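Local coordinates for protein cytochrome c2 iso-2 (Rhodospirillum centenum, PDB 1JDL) that carries electrons through a covalently bound heme, donating them to the oxidized bacteriochlorophyll of the photosynthetic reaction centre, at residues A[18-22]-A[30-34]. Sequence-based numbering, arbitrary orientation.
Sequences CHRVG and GPALT. With HEM (protoporphyrin IX containing Fe), chain B.
From Cys-18 and Gly-30 onward, segments 18-22 and 30-34 run side by side in nearly the same direction, 13° apart, joined by backbone hydrogen bonds from Gly-30 N to Cys-18 O (2.9 Å) and from Leu-33 N to Arg-20 O. The first segment completes the CXXCH heme-binding motif of class I cytochromes c, and the pair illustrates how a second-shell carbonyl positions a metal ligand. His-19 NE2 binds the heme iron at 2.1 Å, with Met-98 as the other axial ligand. At the far side of the imidazole, ND1 donates to Pro-31 O (2.7 Å, 158° at the hydrogen); the acceptor lies close to the ring plane, so iron and carbonyl together fix the ring's rotation, and the bond probably makes the imidazole more electron-rich. Leu-33 CD1 lies over one ring face, 3.7 Å from the centroid, in a CH-pi contact displaced toward CG. Replacing Leu-33 by an alanine would probably uncover this face and leave the imidazole less firmly braced against tilting. Nearer the backbone, Leu-33 CB packs on Val-21 CG1 (3.7 Å), and Val-21 in turn touches Tyr-114 and Leu-115 of helix 105-115. Water 1 donates to Gly-30 O and weakly accepts from Arg-20 N. With OG1 anti to its carbonyl carbon (chi1 -58°), Thr-34 closes the far end by donating that hydroxyl to Gly-22 O at 2.9 Å.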
ATOM      1  N   CYS A  18      -5.725  -1.850 -10.937  1.00 18.19           N
ATOM      2  CA  CYS A  18      -4.272  -1.729 -10.895  1.00 17.50           C
ATOM      3  C   CYS A  18      -3.516  -2.770 -10.088  1.00 16.13           C
ATOM      4  O   CYS A  18      -2.295  -2.871 -10.205  1.00 18.46           O
ATOM      5  CB  CYS A  18      -3.900  -0.358 -10.347  1.00 16.84           C
ATOM      6  SG  CYS A  18      -4.782   0.969 -11.150  1.00 18.48           S
ATOM      7  N   HIS A  19      -4.226  -3.528  -9.263  1.00 16.97           N
ATOM      8  CA  HIS A  19      -3.586  -4.532  -8.421  1.00 16.36           C
ATOM      9  C   HIS A  19      -4.209  -5.907  -8.552  1.00 18.33           C
ATOM     10  O   HIS A  19      -5.388  -6.042  -8.870  1.00 19.97           O
ATOM     11  CB  HIS A  19      -3.694  -4.141  -6.953  1.00 15.87           C
ATOM     12  CG  HIS A  19      -2.906  -2.930  -6.579  1.00 15.84           C
ATOM     13  ND1 HIS A  19      -1.532  -2.940  -6.467  1.00 14.13           N
ATOM     14  CD2 HIS A  19      -3.304  -1.688  -6.220  1.00 15.07           C
ATOM     15  CE1 HIS A  19      -1.120  -1.759  -6.047  1.00 15.51           C
ATOM     16  NE2 HIS A  19      -2.176  -0.981  -5.887  1.00 13.88           N
ATOM     17  N   ARG A  20      -3.398  -6.918  -8.273  1.00 18.99           N
ATOM     18  CA  ARG A  20      -3.833  -8.307  -8.301  1.00 20.82           C
ATOM     19  C   ARG A  20      -3.369  -8.976  -7.013  1.00 20.39           C
ATOM     20  O   ARG A  20      -2.355  -8.589  -6.431  1.00 19.23           O
ATOM     21  CB  ARG A  20      -3.224  -9.033  -9.504  1.00 22.98           C
ATOM     22  CG  ARG A  20      -3.812  -8.617 -10.838  1.00 26.43           C
ATOM     23  CD  ARG A  20      -5.118  -9.341 -11.115  1.00 31.85           C
ATOM     24  NE  ARG A  20      -5.757  -8.863 -12.337  1.00 35.75           N
ATOM     25  CZ  ARG A  20      -6.344  -7.676 -12.449  1.00 36.64           C
ATOM     26  NH1 ARG A  20      -6.372  -6.853 -11.411  1.00 37.66           N
ATOM     27  NH2 ARG A  20      -6.897  -7.309 -13.598  1.00 37.14           N
ATOM     28  N   VAL A  21      -4.135  -9.963  -6.562  1.00 21.08           N
ATOM     29  CA  VAL A  21      -3.803 -10.726  -5.367  1.00 21.95           C
ATOM     30  C   VAL A  21      -4.083 -12.183  -5.718  1.00 22.82           C
ATOM     31  O   VAL A  21      -4.797 -12.459  -6.677  1.00 22.09           O
ATOM     32  CB  VAL A  21      -4.666 -10.319  -4.148  1.00 22.29           C
ATOM     33  CG1 VAL A  21      -4.315  -8.903  -3.715  1.00 25.34           C
ATOM     34  CG2 VAL A  21      -6.147 -10.423  -4.493  1.00 22.95           C
ATOM     35  N   GLY A  22      -3.516 -13.106  -4.952  1.00 25.74           N
ATOM     36  CA  GLY A  22      -3.732 -14.518  -5.220  1.00 25.85           C
ATOM     37  C   GLY A  22      -2.486 -15.203  -5.744  1.00 27.55           C
ATOM     38  O   GLY A  22      -1.435 -14.569  -5.863  1.00 26.39           O
ATOM     39  N   GLY A  30       0.021  -1.275 -10.863  1.00 18.51           N
ATOM     40  CA  GLY A  30       0.504  -1.286  -9.492  1.00 17.63           C
ATOM     41  C   GLY A  30       1.101  -2.646  -9.157  1.00 16.75           C
ATOM     42  O   GLY A  30       0.849  -3.619  -9.863  1.00 15.78           O
ATOM     43  N   PRO A  31       1.893  -2.753  -8.080  1.00 16.66           N
ATOM     44  CA  PRO A  31       2.501  -4.034  -7.708  1.00 16.71           C
ATOM     45  C   PRO A  31       1.527  -5.069  -7.162  1.00 17.35           C
ATOM     46  O   PRO A  31       0.477  -4.729  -6.607  1.00 17.94           O
ATOM     47  CB  PRO A  31       3.552  -3.629  -6.676  1.00 18.24           C
ATOM     48  CG  PRO A  31       2.928  -2.431  -6.018  1.00 15.32           C
ATOM     49  CD  PRO A  31       2.351  -1.670  -7.191  1.00 15.65           C
ATOM     50  N   ALA A  32       1.878  -6.342  -7.320  1.00 18.21           N
ATOM     51  CA  ALA A  32       1.037  -7.419  -6.812  1.00 17.88           C
ATOM     52  C   ALA A  32       0.936  -7.217  -5.306  1.00 17.52           C
ATOM     53  O   ALA A  32       1.898  -6.785  -4.670  1.00 18.21           O
ATOM     54  CB  ALA A  32       1.668  -8.780  -7.128  1.00 20.46           C
ATOM     55  N   LEU A  33      -0.222  -7.520  -4.729  1.00 16.68           N
ATOM     56  CA  LEU A  33      -0.393  -7.321  -3.299  1.00 18.02           C
ATOM     57  C   LEU A  33      -0.411  -8.597  -2.475  1.00 17.81           C
ATOM     58  O   LEU A  33      -0.710  -8.574  -1.279  1.00 17.50           O
ATOM     59  CB  LEU A  33      -1.649  -6.484  -3.034  1.00 16.29           C
ATOM     60  CG  LEU A  33      -1.551  -5.053  -3.579  1.00 18.21           C
ATOM     61  CD1 LEU A  33      -2.869  -4.326  -3.335  1.00 18.52           C
ATOM     62  CD2 LEU A  33      -0.403  -4.317  -2.900  1.00 19.43           C
ATOM     63  N   THR A  34      -0.091  -9.720  -3.108  1.00 19.34           N
ATOM     64  CA  THR A  34      -0.033 -10.972  -2.369  1.00 18.73           C
ATOM     65  C   THR A  34       1.183 -10.865  -1.446  1.00 18.41           C
ATOM     66  O   THR A  34       2.278 -10.514  -1.891  1.00 18.11           O
ATOM     67  CB  THR A  34       0.150 -12.169  -3.312  1.00 20.07           C
ATOM     68  OG1 THR A  34      -0.924 -12.196  -4.258  1.00 21.43           O
ATOM     69  CG2 THR A  34       0.144 -13.472  -2.525  1.00 21.19           C
TER
HETATM   70  CHA HEM B 500       1.032   1.034  -4.509  1.00 13.26           C
HETATM   71  CHB HEM B 500      -2.763  -0.569  -2.002  1.00 14.12           C
HETATM   72  CHC HEM B 500      -5.705   0.971  -5.512  1.00 16.13           C
HETATM   73  CHD HEM B 500      -1.895   2.053  -8.210  1.00 14.64           C
HETATM   74  C1A HEM B 500       0.242   0.510  -3.484  1.00 14.19           C
HETATM   75  C2A HEM B 500       0.749   0.089  -2.199  1.00 12.43           C
HETATM   76  C3A HEM B 500      -0.331  -0.355  -1.501  1.00 12.16           C
HETATM   77  C4A HEM B 500      -1.481  -0.214  -2.362  1.00 14.75           C
HETATM   78  CMA HEM B 500      -0.356  -0.852  -0.064  1.00 14.35           C
HETATM   79  CAA HEM B 500       2.231   0.011  -1.807  1.00 13.84           C
HETATM   80  CBA HEM B 500       2.737  -1.368  -2.228  1.00 13.78           C
HETATM   81  CGA HEM B 500       4.241  -1.574  -2.027  1.00 15.40           C
HETATM   82  O1A HEM B 500       4.915  -0.696  -1.453  1.00 15.99           O
HETATM   83  O2A HEM B 500       4.749  -2.636  -2.443  1.00 16.85           O
HETATM   84  C1B HEM B 500      -3.892  -0.309  -2.765  1.00 14.31           C
HETATM   85  C2B HEM B 500      -5.242  -0.617  -2.365  1.00 15.13           C
HETATM   86  C3B HEM B 500      -6.048   0.032  -3.258  1.00 17.47           C
HETATM   87  C4B HEM B 500      -5.218   0.485  -4.309  1.00 14.93           C
HETATM   88  CMB HEM B 500      -5.626  -1.511  -1.194  1.00 15.67           C
HETATM   89  CAB HEM B 500      -7.372   0.499  -3.128  1.00 22.68           C
HETATM   90  CBB HEM B 500      -8.280   0.436  -1.912  1.00 19.03           C
HETATM   91  C1C HEM B 500      -4.929   1.444  -6.531  1.00 15.27           C
HETATM   92  C2C HEM B 500      -5.434   1.958  -7.787  1.00 16.79           C
HETATM   93  C3C HEM B 500      -4.359   2.409  -8.455  1.00 17.82           C
HETATM   94  C4C HEM B 500      -3.192   1.946  -7.732  1.00 16.12           C
HETATM   95  CMC HEM B 500      -6.892   1.958  -8.250  1.00 17.67           C
HETATM   96  CAC HEM B 500      -4.284   3.320  -9.532  1.00 24.84           C
HETATM   97  CBC HEM B 500      -5.392   3.912 -10.398  1.00 23.76           C
HETATM   98  C1D HEM B 500      -0.760   1.799  -7.474  1.00 13.52           C
HETATM   99  C2D HEM B 500       0.579   2.081  -7.937  1.00 13.61           C
HETATM  100  C3D HEM B 500       1.412   1.873  -6.874  1.00 14.72           C
HETATM  101  C4D HEM B 500       0.555   1.436  -5.766  1.00 13.24           C
HETATM  102  CMD HEM B 500       0.988   2.589  -9.322  1.00 13.82           C
HETATM  103  CAD HEM B 500       2.916   2.158  -6.828  1.00 14.05           C
HETATM  104  CBD HEM B 500       3.078   3.589  -6.303  1.00 16.17           C
HETATM  105  CGD HEM B 500       4.507   4.092  -6.325  1.00 15.36           C
HETATM  106  O1D HEM B 500       4.715   5.267  -5.951  1.00 15.41           O
HETATM  107  O2D HEM B 500       5.423   3.331  -6.707  1.00 16.86           O
HETATM  108  NA  HEM B 500      -1.128   0.341  -3.573  1.00 13.73           N
HETATM  109  NB  HEM B 500      -3.873   0.360  -3.971  1.00 14.47           N
HETATM  110  NC  HEM B 500      -3.546   1.459  -6.494  1.00 14.32           N
HETATM  111  ND  HEM B 500      -0.780   1.395  -6.149  1.00 13.70           N
HETATM  112 FE   HEM B 500      -2.344   0.927  -5.033  1.00 14.03          FE
HETATM  113  O   HOH W   1      -0.762  -6.211  -9.541  1.00 19.20           O